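Local structure of N-acetylmuramoyl-L-alanine amidase domain-containing protein SAOUHSC_02979 (Staphylococcus aureus, 5T1Q) at residues 25-28 against 29-32; 142-145 against 146-149; 148-151 against 152-155; 216-219 against 220-223. The protein probably hydrolyses bonds in bacterial cell-wall peptidoglycan, this chain holding its glucosaminidase-family part and its C-terminal CHAP domain. One frame throughout, in Å; residues are numbered along the deposited sequence.

Contact 1 (25-28 against 29-32)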
ATOM      1  N   ASP A  25      -4.667  21.692   5.009  1.00 66.71           N
ATOM      2  CA  ASP A  25      -3.445  21.310   5.748  1.00 68.05           C
ATOM      3  C   ASP A  25      -2.792  20.028   5.215  1.00 65.70           C
ATOM      4  O   ASP A  25      -1.590  20.003   4.961  1.00 67.10           O
ATOM      5  CB  ASP A  25      -3.759  21.146   7.245  1.00 70.62           C
ATOM      6  CG  ASP A  25      -4.237  22.453   7.901  1.00 75.28           C
ATOM      7  OD1 ASP A  25      -3.982  23.548   7.347  1.00 78.06           O
ATOM      8  OD2 ASP A  25      -4.855  22.382   8.991  1.00 77.28           O
ATOM      9  N   VAL A  26      -3.591  18.967   5.082  1.00 63.25           N
ATOM     10  CA  VAL A  26      -3.144  17.655   4.581  1.00 59.34           C
ATOM     11  C   VAL A  26      -3.494  17.559   3.089  1.00 56.47           C
ATOM     12  O   VAL A  26      -4.667  17.562   2.722  1.00 53.61           O
ATOM     13  CB  VAL A  26      -3.825  16.510   5.360  1.00 58.86           C
ATOM     14  CG1 VAL A  26      -3.362  15.149   4.849  1.00 57.03           C
ATOM     15  CG2 VAL A  26      -3.546  16.649   6.851  1.00 60.47           C
ATOM     16  N   ASN A  27      -2.472  17.464   2.242  1.00 55.25           N
ATOM     17  CA  ASN A  27      -2.666  17.473   0.791  1.00 54.78           C
ATOM     18  C   ASN A  27      -1.856  16.410   0.059  1.00 52.40           C
ATOM     19  O   ASN A  27      -1.109  15.654   0.662  1.00 50.15           O
ATOM     20  CB  ASN A  27      -2.379  18.891   0.238  1.00 58.19           C
ATOM     21  CG  ASN A  27      -1.057  19.477   0.734  1.00 61.03           C
ATOM     22  OD1 ASN A  27      -0.222  18.788   1.336  1.00 61.17           O
ATOM     23  ND2 ASN A  27      -0.861  20.769   0.478  1.00 64.55           N
ATOM     24  N   GLN A  28      -2.031  16.356  -1.254  1.00 52.45           N
ATOM     25  CA  GLN A  28      -1.338  15.382  -2.091  1.00 51.77           C
ATOM     26  C   GLN A  28       0.181  15.489  -2.082  1.00 50.45           C
ATOM     27  O   GLN A  28       0.857  14.476  -2.238  1.00 49.58           O
ATOM     28  CB  GLN A  28      -1.825  15.484  -3.533  1.00 53.48           C
ATOM     29  CG  GLN A  28      -3.301  15.185  -3.684  1.00 54.95           C
ATOM     30  CD  GLN A  28      -3.744  15.162  -5.125  1.00 56.65           C
ATOM     31  OE1 GLN A  28      -2.928  15.289  -6.048  1.00 59.86           O
ATOM     32  NE2 GLN A  28      -5.047  15.008  -5.334  1.00 56.11           N
ATOM     33  N   LYS A  29       0.714  16.693  -1.884  1.00 50.51           N
ATOM     34  CA  LYS A  29       2.162  16.882  -1.898  1.00 50.97           C
ATOM     35  C   LYS A  29       2.867  16.307  -0.673  1.00 50.02           C
ATOM     36  O   LYS A  29       4.081  16.159  -0.702  1.00 51.40           O
ATOM     37  CB  LYS A  29       2.556  18.363  -2.053  1.00 53.16           C
ATOM     38  CG  LYS A  29       2.380  19.208  -0.796  1.00 55.58           C
ATOM     39  CD  LYS A  29       3.050  20.574  -0.913  1.00 58.48           C
ATOM     40  CE  LYS A  29       2.995  21.316   0.418  1.00 60.55           C
ATOM     41  NZ  LYS A  29       3.773  22.589   0.401  1.00 63.56           N
ATOM     42  N   ASP A  30       2.133  16.035   0.410  1.00 48.88           N
ATOM     43  CA  ASP A  30       2.754  15.473   1.626  1.00 48.37           C
ATOM     44  C   ASP A  30       2.113  14.162   2.103  1.00 44.96           C
ATOM     45  O   ASP A  30       2.198  13.814   3.279  1.00 44.82           O
ATOM     46  CB  ASP A  30       2.807  16.514   2.758  1.00 51.51           C
ATOM     47  CG  ASP A  30       1.429  16.910   3.281  1.00 52.76           C
ATOM     48  OD1 ASP A  30       0.435  16.185   3.036  1.00 50.24           O
ATOM     49  OD2 ASP A  30       1.357  17.962   3.958  1.00 55.18           O
ATOM     50  N   THR A  31       1.484  13.440   1.185  1.00 41.84           N
ATOM     51  CA  THR A  31       0.892  12.159   1.519  1.00 39.59           C
ATOM     52  C   THR A  31       1.486  11.106   0.607  1.00 36.86           C
ATOM     53  O   THR A  31       1.511  11.262  -0.616  1.00 36.23           O
ATOM     54  CB  THR A  31      -0.650  12.175   1.446  1.00 39.58           C
ATOM     55  OG1 THR A  31      -1.077  12.543   0.127  1.00 40.22           O
ATOM     56  CG2 THR A  31      -1.211  13.156   2.473  1.00 41.08           C
ATOM     57  N   ARG A  32       1.999  10.051   1.221  1.00 35.09           N
ATOM     58  CA  ARG A  32       2.615   8.960   0.490  1.00 33.82           C
ATOM     59  C   ARG A  32       1.599   8.010  -0.122  1.00 32.56           C
ATOM     60  O   ARG A  32       0.409   8.032   0.196  1.00 32.54           O
ATOM     61  CB  ARG A  32       3.508   8.124   1.416  1.00 33.19           C
ATOM     62  CG  ARG A  32       4.722   8.839   1.992  1.00 34.18           C
ATOM     63  CD  ARG A  32       5.601   7.870   2.785  1.00 33.51           C
ATOM     64  NE  ARG A  32       6.176   6.813   1.944  1.00 32.24           N
ATOM     65  CZ  ARG A  32       6.899   5.777   2.388  1.00 31.56           C
ATOM     66  NH1 ARG A  32       7.369   4.888   1.519  1.00 30.45           N
ATOM     67  NH2 ARG A  32       7.158   5.622   3.686  1.00 31.94           N
TER
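D30 and N27 set their side chains at about a right angle across a tight bend of the chain, the carboxylate plane turned 58° from that of the amide. In D30 the CG atom lies between the backbone N and the carbonyl carbon (chi1 67°), which folds the short acid back over the bend. There D30 OD1 accepts from N27 N at 3.3 Å, on its syn side but well out of the carboxylate plane. The carbonyl of N27 is gripped from both faces: D30 N reaches N27 O at 3.3 Å from one, and T31 OG1 donates to N27 O at 3.2 Å from the other. The first of these closes a type I beta-turn over N27 to D30, part of the loop between helix 9-13 and strand 37-39; Q28 and K29 occupy its corners, and their long polar chains suit this surface position. The K29 chain crosses the N27 side chain obliquely, its CG 3.8 Å from N27 CG. T31 uses both branches of its beta carbon. While its hydroxyl holds the turn, its methyl CG2 comes to 3.8 Å from V26 CG1, the two side chains crossing at about a right angle and giving the bend a small apolar touch. D30 is also bonded through its backbone to N123, which ties the turn to strand 119-128, and the side chain of T31 rests on F22.

Contact 2 (142-145 against 146-149)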
ATOM      1  N   TYR A 142      16.230  13.619  -3.471  1.00 45.21           N
ATOM      2  CA  TYR A 142      17.348  13.407  -4.383  1.00 46.45           C
ATOM      3  C   TYR A 142      17.189  14.207  -5.666  1.00 48.62           C
ATOM      4  O   TYR A 142      16.072  14.549  -6.033  1.00 48.68           O
ATOM      5  CB  TYR A 142      17.433  11.935  -4.753  1.00 44.70           C
ATOM      6  CG  TYR A 142      17.511  10.986  -3.582  1.00 42.79           C
ATOM      7  CD1 TYR A 142      16.361  10.442  -3.026  1.00 40.79           C
ATOM      8  CD2 TYR A 142      18.739  10.606  -3.050  1.00 43.34           C
ATOM      9  CE1 TYR A 142      16.429   9.556  -1.964  1.00 39.42           C
ATOM     10  CE2 TYR A 142      18.814   9.721  -1.990  1.00 41.97           C
ATOM     11  CZ  TYR A 142      17.657   9.195  -1.452  1.00 40.03           C
ATOM     12  OH  TYR A 142      17.726   8.310  -0.402  1.00 38.79           O
ATOM     13  N   PRO A 143      18.309  14.508  -6.360  1.00 51.94           N
ATOM     14  CA  PRO A 143      18.207  15.221  -7.648  1.00 54.00           C
ATOM     15  C   PRO A 143      17.521  14.376  -8.729  1.00 53.54           C
ATOM     16  O   PRO A 143      16.906  14.922  -9.643  1.00 53.95           O
ATOM     17  CB  PRO A 143      19.673  15.481  -8.039  1.00 56.14           C
ATOM     18  CG  PRO A 143      20.474  15.269  -6.803  1.00 55.29           C
ATOM     19  CD  PRO A 143      19.712  14.308  -5.949  1.00 52.77           C
ATOM     20  N   SER A 144      17.665  13.054  -8.625  1.00 53.46           N
ATOM     21  CA  SER A 144      17.056  12.114  -9.563  1.00 53.58           C
ATOM     22  C   SER A 144      17.004  10.713  -8.940  1.00 51.89           C
ATOM     23  O   SER A 144      17.517  10.493  -7.837  1.00 50.96           O
ATOM     24  CB  SER A 144      17.851  12.071 -10.868  1.00 56.45           C
ATOM     25  OG  SER A 144      19.138  11.526 -10.662  1.00 57.75           O
ATOM     26  N   THR A 145      16.391   9.768  -9.644  1.00 50.36           N
ATOM     27  CA  THR A 145      16.307   8.395  -9.151  1.00 49.00           C
ATOM     28  C   THR A 145      17.665   7.682  -9.181  1.00 49.12           C
ATOM     29  O   THR A 145      17.817   6.624  -8.580  1.00 48.93           O
ATOM     30  CB  THR A 145      15.261   7.571  -9.918  1.00 47.96           C
ATOM     31  OG1 THR A 145      15.598   7.535 -11.302  1.00 49.84           O
ATOM     32  CG2 THR A 145      13.881   8.179  -9.755  1.00 47.46           C
ATOM     33  N   LYS A 146      18.636   8.254  -9.887  1.00 52.05           N
ATOM     34  CA  LYS A 146      19.992   7.696  -9.916  1.00 53.28           C
ATOM     35  C   LYS A 146      20.576   7.679  -8.493  1.00 51.45           C
ATOM     36  O   LYS A 146      21.079   6.652  -8.039  1.00 49.83           O
ATOM     37  CB  LYS A 146      20.895   8.521 -10.841  1.00 57.02           C
ATOM     38  CG  LYS A 146      22.329   8.007 -10.958  1.00 59.53           C
ATOM     39  CD  LYS A 146      23.186   8.849 -11.901  1.00 63.14           C
ATOM     40  CE  LYS A 146      23.482  10.236 -11.342  1.00 64.68           C
ATOM     41  NZ  LYS A 146      24.349  11.031 -12.258  1.00 68.32           N
ATOM     42  N   GLU A 147      20.493   8.816  -7.802  1.00 51.03           N
ATOM     43  CA  GLU A 147      21.021   8.928  -6.442  1.00 50.71           C
ATOM     44  C   GLU A 147      20.193   8.142  -5.418  1.00 47.59           C
ATOM     45  O   GLU A 147      20.700   7.809  -4.355  1.00 46.38           O
ATOM     46  CB  GLU A 147      21.151  10.398  -5.993  1.00 52.99           C
ATOM     47  CG  GLU A 147      22.157  11.257  -6.774  1.00 56.78           C
ATOM     48  CD  GLU A 147      21.624  11.813  -8.097  1.00 59.26           C
ATOM     49  OE1 GLU A 147      22.444  12.282  -8.926  1.00 62.30           O
ATOM     50  OE2 GLU A 147      20.391  11.796  -8.311  1.00 59.85           O
ATOM     51  N   SER A 148      18.923   7.866  -5.727  1.00 45.09           N
ATOM     52  CA  SER A 148      18.062   7.092  -4.822  1.00 42.05           C
ATOM     53  C   SER A 148      18.496   5.629  -4.772  1.00 40.60           C
ATOM     54  O   SER A 148      18.649   5.060  -3.694  1.00 39.17           O
ATOM     55  CB  SER A 148      16.595   7.193  -5.251  1.00 41.13           C
ATOM     56  OG  SER A 148      15.743   6.468  -4.375  1.00 39.16           O
ATOM     57  N   LEU A 149      18.679   5.030  -5.944  1.00 41.52           N
ATOM     58  CA  LEU A 149      19.134   3.639  -6.062  1.00 42.27           C
ATOM     59  C   LEU A 149      20.499   3.449  -5.388  1.00 43.76           C
ATOM     60  O   LEU A 149      20.730   2.449  -4.698  1.00 42.22           O
ATOM     61  CB  LEU A 149      19.245   3.249  -7.539  1.00 43.99           C
ATOM     62  CG  LEU A 149      17.957   3.224  -8.377  1.00 44.26           C
ATOM     63  CD1 LEU A 149      18.264   3.273  -9.872  1.00 46.56           C
ATOM     64  CD2 LEU A 149      17.107   2.013  -8.036  1.00 42.89           C
TER
HETATM   65  O   HOH W   1      16.068   6.220  -1.724  1.00 42.90           O
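S144 OG donates to E147 OE2 at 2.7 Å, and the carboxylate takes this bond on its syn side, 25° out of its plane. The same hydroxyl accepts from K146 N at 3.4 Å, a weak bond that caps the first turn; serine suits this N-cap position because one small group can both give and receive. E147 arrives there by a bend at chi2 (82°), which turns its acid back along the helix start, and P143 CD lies 3.5 Å from E147 OE2, the proline and glutamate side chains crossing at about a right angle. One residue further on, S148 sets its CA over the centre of the Y142 ring, 3.8 Å from the centroid, a CH-pi contact against the flat face. A water bridges their hydroxyls, 2.7 Å from S148 OG and weakly bonded to Y142 OH. Stronger partners lie beyond, D151 for Y142 OH and L108 N for S148 OG. The ring lies between the start of helix 145-158 and the loop that carries H106 and L108, while H106 ND1 holds the backbone O of Y142. With its carboxylate beside the amino end of the helix and bonded to the capping hydroxyl, E147 would probably favour its charged form.

Contact 3 (148-151 against 152-155)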
ATOM      1  N   SER A 148      18.923   7.866  -5.727  1.00 45.09           N
ATOM      2  CA  SER A 148      18.062   7.092  -4.822  1.00 42.05           C
ATOM      3  C   SER A 148      18.496   5.629  -4.772  1.00 40.60           C
ATOM      4  O   SER A 148      18.649   5.060  -3.694  1.00 39.17           O
ATOM      5  CB  SER A 148      16.595   7.193  -5.251  1.00 41.13           C
ATOM      6  OG  SER A 148      15.743   6.468  -4.375  1.00 39.16           O
ATOM      7  N   LEU A 149      18.679   5.030  -5.944  1.00 41.52           N
ATOM      8  CA  LEU A 149      19.134   3.639  -6.062  1.00 42.27           C
ATOM      9  C   LEU A 149      20.499   3.449  -5.388  1.00 43.76           C
ATOM     10  O   LEU A 149      20.730   2.449  -4.698  1.00 42.22           O
ATOM     11  CB  LEU A 149      19.245   3.249  -7.539  1.00 43.99           C
ATOM     12  CG  LEU A 149      17.957   3.224  -8.377  1.00 44.26           C
ATOM     13  CD1 LEU A 149      18.264   3.273  -9.872  1.00 46.56           C
ATOM     14  CD2 LEU A 149      17.107   2.013  -8.036  1.00 42.89           C
ATOM     15  N   LYS A 150      21.398   4.409  -5.623  1.00 45.19           N
ATOM     16  CA  LYS A 150      22.746   4.410  -5.033  1.00 47.03           C
ATOM     17  C   LYS A 150      22.648   4.545  -3.503  1.00 45.55           C
ATOM     18  O   LYS A 150      23.327   3.826  -2.762  1.00 44.56           O
ATOM     19  CB  LYS A 150      23.563   5.576  -5.632  1.00 49.58           C
ATOM     20  CG  LYS A 150      24.986   5.815  -5.112  1.00 52.62           C
ATOM     21  CD  LYS A 150      25.931   4.658  -5.397  1.00 53.98           C
ATOM     22  CE  LYS A 150      27.378   5.129  -5.536  1.00 57.21           C
ATOM     23  NZ  LYS A 150      27.910   5.881  -4.364  1.00 57.96           N
ATOM     24  N   ASP A 151      21.767   5.431  -3.038  1.00 43.48           N
ATOM     25  CA  ASP A 151      21.639   5.688  -1.608  1.00 42.40           C
ATOM     26  C   ASP A 151      21.049   4.480  -0.857  1.00 40.53           C
ATOM     27  O   ASP A 151      21.388   4.234   0.311  1.00 39.73           O
ATOM     28  CB  ASP A 151      20.829   6.959  -1.359  1.00 42.37           C
ATOM     29  CG  ASP A 151      21.057   7.539   0.028  1.00 43.08           C
ATOM     30  OD1 ASP A 151      22.187   7.419   0.547  1.00 43.40           O
ATOM     31  OD2 ASP A 151      20.114   8.140   0.587  1.00 41.73           O
ATOM     32  N   TYR A 152      20.182   3.724  -1.523  1.00 39.19           N
ATOM     33  CA  TYR A 152      19.630   2.502  -0.928  1.00 37.66           C
ATOM     34  C   TYR A 152      20.748   1.496  -0.703  1.00 38.52           C
ATOM     35  O   TYR A 152      20.855   0.913   0.371  1.00 37.84           O
ATOM     36  CB  TYR A 152      18.564   1.867  -1.832  1.00 36.87           C
ATOM     37  CG  TYR A 152      18.170   0.460  -1.402  1.00 36.01           C
ATOM     38  CD1 TYR A 152      17.203   0.256  -0.422  1.00 35.27           C
ATOM     39  CD2 TYR A 152      18.783  -0.660  -1.966  1.00 36.13           C
ATOM     40  CE1 TYR A 152      16.851  -1.019  -0.022  1.00 35.14           C
ATOM     41  CE2 TYR A 152      18.443  -1.939  -1.570  1.00 35.85           C
ATOM     42  CZ  TYR A 152      17.475  -2.114  -0.600  1.00 35.63           C
ATOM     43  OH  TYR A 152      17.122  -3.379  -0.213  1.00 34.82           O
ATOM     44  N   SER A 153      21.566   1.289  -1.736  1.00 40.84           N
ATOM     45  CA  SER A 153      22.681   0.346  -1.659  1.00 43.03           C
ATOM     46  C   SER A 153      23.675   0.768  -0.580  1.00 43.76           C
ATOM     47  O   SER A 153      24.208  -0.080   0.128  1.00 43.93           O
ATOM     48  CB  SER A 153      23.390   0.219  -3.006  1.00 44.80           C
ATOM     49  OG  SER A 153      23.967   1.450  -3.388  1.00 47.59           O
ATOM     50  N   ASP A 154      23.896   2.073  -0.443  1.00 44.66           N
ATOM     51  CA  ASP A 154      24.791   2.596   0.590  1.00 46.70           C
ATOM     52  C   ASP A 154      24.244   2.348   1.990  1.00 44.83           C
ATOM     53  O   ASP A 154      25.010   2.076   2.911  1.00 44.97           O
ATOM     54  CB  ASP A 154      25.065   4.094   0.387  1.00 49.74           C
ATOM     55  CG  ASP A 154      25.992   4.373  -0.800  1.00 53.65           C
ATOM     56  OD1 ASP A 154      26.462   3.411  -1.448  1.00 55.62           O
ATOM     57  OD2 ASP A 154      26.268   5.563  -1.077  1.00 57.11           O
ATOM     58  N   LEU A 155      22.923   2.432   2.146  1.00 42.48           N
ATOM     59  CA  LEU A 155      22.294   2.190   3.444  1.00 41.15           C
ATOM     60  C   LEU A 155      22.456   0.732   3.863  1.00 40.51           C
ATOM     61  O   LEU A 155      22.839   0.449   4.999  1.00 41.37           O
ATOM     62  CB  LEU A 155      20.805   2.549   3.413  1.00 40.15           C
ATOM     63  CG  LEU A 155      20.036   2.389   4.731  1.00 39.75           C
ATOM     64  CD1 LEU A 155      20.635   3.252   5.826  1.00 41.78           C
ATOM     65  CD2 LEU A 155      18.574   2.731   4.521  1.00 39.17           C
TER
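S153 has its OG between the backbone N and the carbonyl carbon (chi1 63°), which turns the hydroxyl back along helix 145-158 onto the carbonyl of K150, one turn earlier. A serine fits a helix interior well in this way: its hydroxyl, buried here, spends its proton on a main-chain oxygen. The bond is very short, 2.5 Å from S153 OG to K150 O, and its exact length is doubtful. K150 O also accepts from D154 N at 3.0 Å, so one carbonyl serves both the hydroxyl and the ordinary i to i+4 helix bond. The ladder continues to either side, with S153 N on L149 O and L155 N on D151 O.

On the exposed flank, K150 and D154 form an i to i+4 ion pair. The lysine bends at chi2 (63°) and again at chi4, bringing its ammonium across the helix surface, but K150 NZ stays 3.7 Å from D154 OD2, a long salt bridge that is probably weak. The charged ends suit this side, whereas Y152 and L149 go into the protein, where both touch M85 of helix 82-93. Y152 also stacks on F109, and its hydroxyl is taken up by Q88 OE1. D151 is a buried acid, and its OD2 is satisfied by a salt bridge to R140 as well as by Y142, which would be expected to favour the charged form. Its other oxygen, D151 OD1, lies 4.8 Å from D154 OD2, the two like-charged oxygens near each other but not in contact.

Contact 4 (216-219 against 220-223)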
HETATM    1  N   MSE A 216      21.967 -10.567 -16.957  1.00 67.72           N
HETATM    2  CA  MSE A 216      20.610 -10.108 -16.876  1.00 66.41           C
HETATM    3  C   MSE A 216      19.877 -10.535 -18.113  1.00 66.51           C
HETATM    4  O   MSE A 216      20.463 -10.531 -19.196  1.00 68.99           O
HETATM    5  CB  MSE A 216      20.580  -8.607 -16.796  1.00 66.53           C
HETATM    6  CG  MSE A 216      19.303  -8.235 -16.061  1.00 63.27           C
HETATM    7 SE   MSE A 216      19.158  -6.314 -16.238  1.00 63.79          SE
HETATM    8  CE  MSE A 216      17.334  -6.177 -16.966  1.00 61.07           C
ATOM      9  N   PRO A 217      18.597 -10.892 -17.985  1.00 64.17           N
ATOM     10  CA  PRO A 217      17.826 -11.293 -19.167  1.00 64.13           C
ATOM     11  C   PRO A 217      17.408 -10.125 -20.047  1.00 63.03           C
ATOM     12  O   PRO A 217      17.680  -8.961 -19.729  1.00 60.85           O
ATOM     13  CB  PRO A 217      16.568 -11.948 -18.578  1.00 62.94           C
ATOM     14  CG  PRO A 217      16.958 -12.392 -17.229  1.00 62.93           C
ATOM     15  CD  PRO A 217      17.998 -11.426 -16.744  1.00 62.52           C
ATOM     16  N   ASP A 218      16.723 -10.468 -21.133  1.00 62.34           N
ATOM     17  CA  ASP A 218      16.191  -9.501 -22.071  1.00 62.70           C
ATOM     18  C   ASP A 218      14.887  -8.954 -21.483  1.00 59.65           C
ATOM     19  O   ASP A 218      13.971  -9.719 -21.164  1.00 58.33           O
ATOM     20  CB  ASP A 218      15.954 -10.190 -23.428  1.00 65.29           C
ATOM     21  CG  ASP A 218      15.362  -9.260 -24.494  1.00 66.97           C
ATOM     22  OD1 ASP A 218      15.115  -8.067 -24.228  1.00 66.29           O
ATOM     23  OD2 ASP A 218      15.140  -9.745 -25.625  1.00 69.51           O
ATOM     24  N   LEU A 219      14.821  -7.634 -21.314  1.00 58.44           N
ATOM     25  CA  LEU A 219      13.617  -6.976 -20.798  1.00 56.63           C
ATOM     26  C   LEU A 219      12.425  -7.065 -21.762  1.00 57.87           C
ATOM     27  O   LEU A 219      11.285  -6.874 -21.344  1.00 55.80           O
ATOM     28  CB  LEU A 219      13.893  -5.507 -20.479  1.00 55.73           C
ATOM     29  CG  LEU A 219      14.797  -5.198 -19.294  1.00 54.08           C
ATOM     30  CD1 LEU A 219      15.081  -3.706 -19.266  1.00 54.29           C
ATOM     31  CD2 LEU A 219      14.161  -5.660 -17.984  1.00 51.76           C
ATOM     32  N   ASP A 220      12.679  -7.334 -23.042  1.00 61.17           N
ATOM     33  CA  ASP A 220      11.576  -7.482 -24.007  1.00 63.87           C
ATOM     34  C   ASP A 220      10.758  -8.768 -23.766  1.00 63.03           C
ATOM     35  O   ASP A 220       9.610  -8.851 -24.209  1.00 62.70           O
ATOM     36  CB  ASP A 220      12.078  -7.407 -25.457  1.00 68.42           C
ATOM     37  CG  ASP A 220      12.634  -6.027 -25.816  1.00 70.83           C
ATOM     38  OD1 ASP A 220      12.869  -5.205 -24.900  1.00 70.88           O
ATOM     39  OD2 ASP A 220      12.850  -5.769 -27.017  1.00 75.79           O
ATOM     40  N   LYS A 221      11.349  -9.753 -23.076  1.00 62.27           N
ATOM     41  CA  LYS A 221      10.639 -10.994 -22.712  1.00 62.70           C
ATOM     42  C   LYS A 221      10.269 -11.039 -21.215  1.00 59.09           C
ATOM     43  O   LYS A 221       9.915 -12.102 -20.684  1.00 57.56           O
ATOM     44  CB  LYS A 221      11.446 -12.248 -23.094  1.00 66.54           C
ATOM     45  CG  LYS A 221      12.760 -12.458 -22.347  1.00 68.04           C
ATOM     46  CD  LYS A 221      13.291 -13.886 -22.499  1.00 70.96           C
ATOM     47  CE  LYS A 221      13.543 -14.301 -23.947  1.00 75.17           C
ATOM     48  NZ  LYS A 221      14.586 -13.471 -24.616  1.00 77.55           N
ATOM     49  N   TYR A 222      10.335  -9.891 -20.543  1.00 55.74           N
ATOM     50  CA  TYR A 222      10.012  -9.838 -19.120  1.00 53.19           C
ATOM     51  C   TYR A 222       8.526 -10.065 -18.843  1.00 52.14           C
ATOM     52  O   TYR A 222       8.170 -10.909 -18.026  1.00 49.65           O
ATOM     53  CB  TYR A 222      10.452  -8.512 -18.495  1.00 50.86           C
ATOM     54  CG  TYR A 222       9.925  -8.344 -17.094  1.00 47.65           C
ATOM     55  CD1 TYR A 222      10.331  -9.199 -16.070  1.00 46.21           C
ATOM     56  CD2 TYR A 222       9.006  -7.345 -16.789  1.00 45.87           C
ATOM     57  CE1 TYR A 222       9.832  -9.062 -14.785  1.00 43.49           C
ATOM     58  CE2 TYR A 222       8.515  -7.197 -15.509  1.00 44.10           C
ATOM     59  CZ  TYR A 222       8.932  -8.057 -14.511  1.00 42.89           C
ATOM     60  OH  TYR A 222       8.430  -7.897 -13.245  1.00 40.64           O
ATOM     61  N   GLU A 223       7.661  -9.317 -19.519  1.00 54.29           N
ATOM     62  CA  GLU A 223       6.221  -9.463 -19.290  1.00 55.24           C
ATOM     63  C   GLU A 223       5.713 -10.876 -19.576  1.00 55.24           C
ATOM     64  O   GLU A 223       4.738 -11.319 -18.983  1.00 54.69           O
ATOM     65  CB  GLU A 223       5.420  -8.408 -20.051  1.00 57.98           C
ATOM     66  CG  GLU A 223       5.691  -6.993 -19.550  1.00 59.18           C
ATOM     67  CD  GLU A 223       4.675  -5.965 -20.025  1.00 62.23           C
ATOM     68  OE1 GLU A 223       3.545  -6.349 -20.403  1.00 66.12           O
ATOM     69  OE2 GLU A 223       4.999  -4.758 -19.987  1.00 64.07           O
TER
HETATM   70  O   HOH W   2       8.580  -7.400 -21.504  1.00 44.41           O
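D218 holds D220 by a short bond: D220 N reaches D218 OD1 at 2.8 Å, nearly straight at 161°, though the donor comes from above the carboxylate plane and not within it. The side chain of D218 puts its CG opposite the backbone N (chi1 179°), and so carries the acid forward over the amides that follow. The backbone completes this firm part, with K221 N giving a bond to D218 O at 3.2 Å. On the protein side L219 packs on A68 and F211, while Y222 lies against V64 of helix 58-78 and has its hydroxyl bonded to Y206 O; large apolar surfaces suit these two places.

The open side is slacker. K221 curls back through bends at chi3 and chi4 and crosses D218 at about a right angle, yet K221 NZ stops 3.9 Å from D218 OD2, a long salt bridge. This lysine may offset the closeness of the two acids, D218 OD1 and D220 OD1 being 3.7 Å apart. The main chain, for its part, continues the turn less firmly: Y222 N makes a weak bond to L219 O, and a water links L219 O, at 2.8 Å, to E223 N. Aspartate followed by a bonded amide two residues on and a main-chain bond three residues on is an Asx motif, here leading through a short 3-10 turn into the weakly bonded start of helix 222-225.

In the fold
Contact 3 is the buried member of the set, contact 2 is partly buried, and contacts 1 and 4 lie at the surface. Contact 2 covers the entry and first turn of helix 145-158, contact 3 the turns that follow; they share S148 and L149 and are joined through Y142 and D151, and both belong to the glucosaminidase-family region. Their chemistry shifts along the helix, from side-chain capping and a CH-pi contact at its start to the regular backbone ladder within it. Contacts 1 and 4, with centres about 36 Å apart, both use an aspartate carboxylate to hold a backbone amide at a turn, but only contact 4 runs on into a helix.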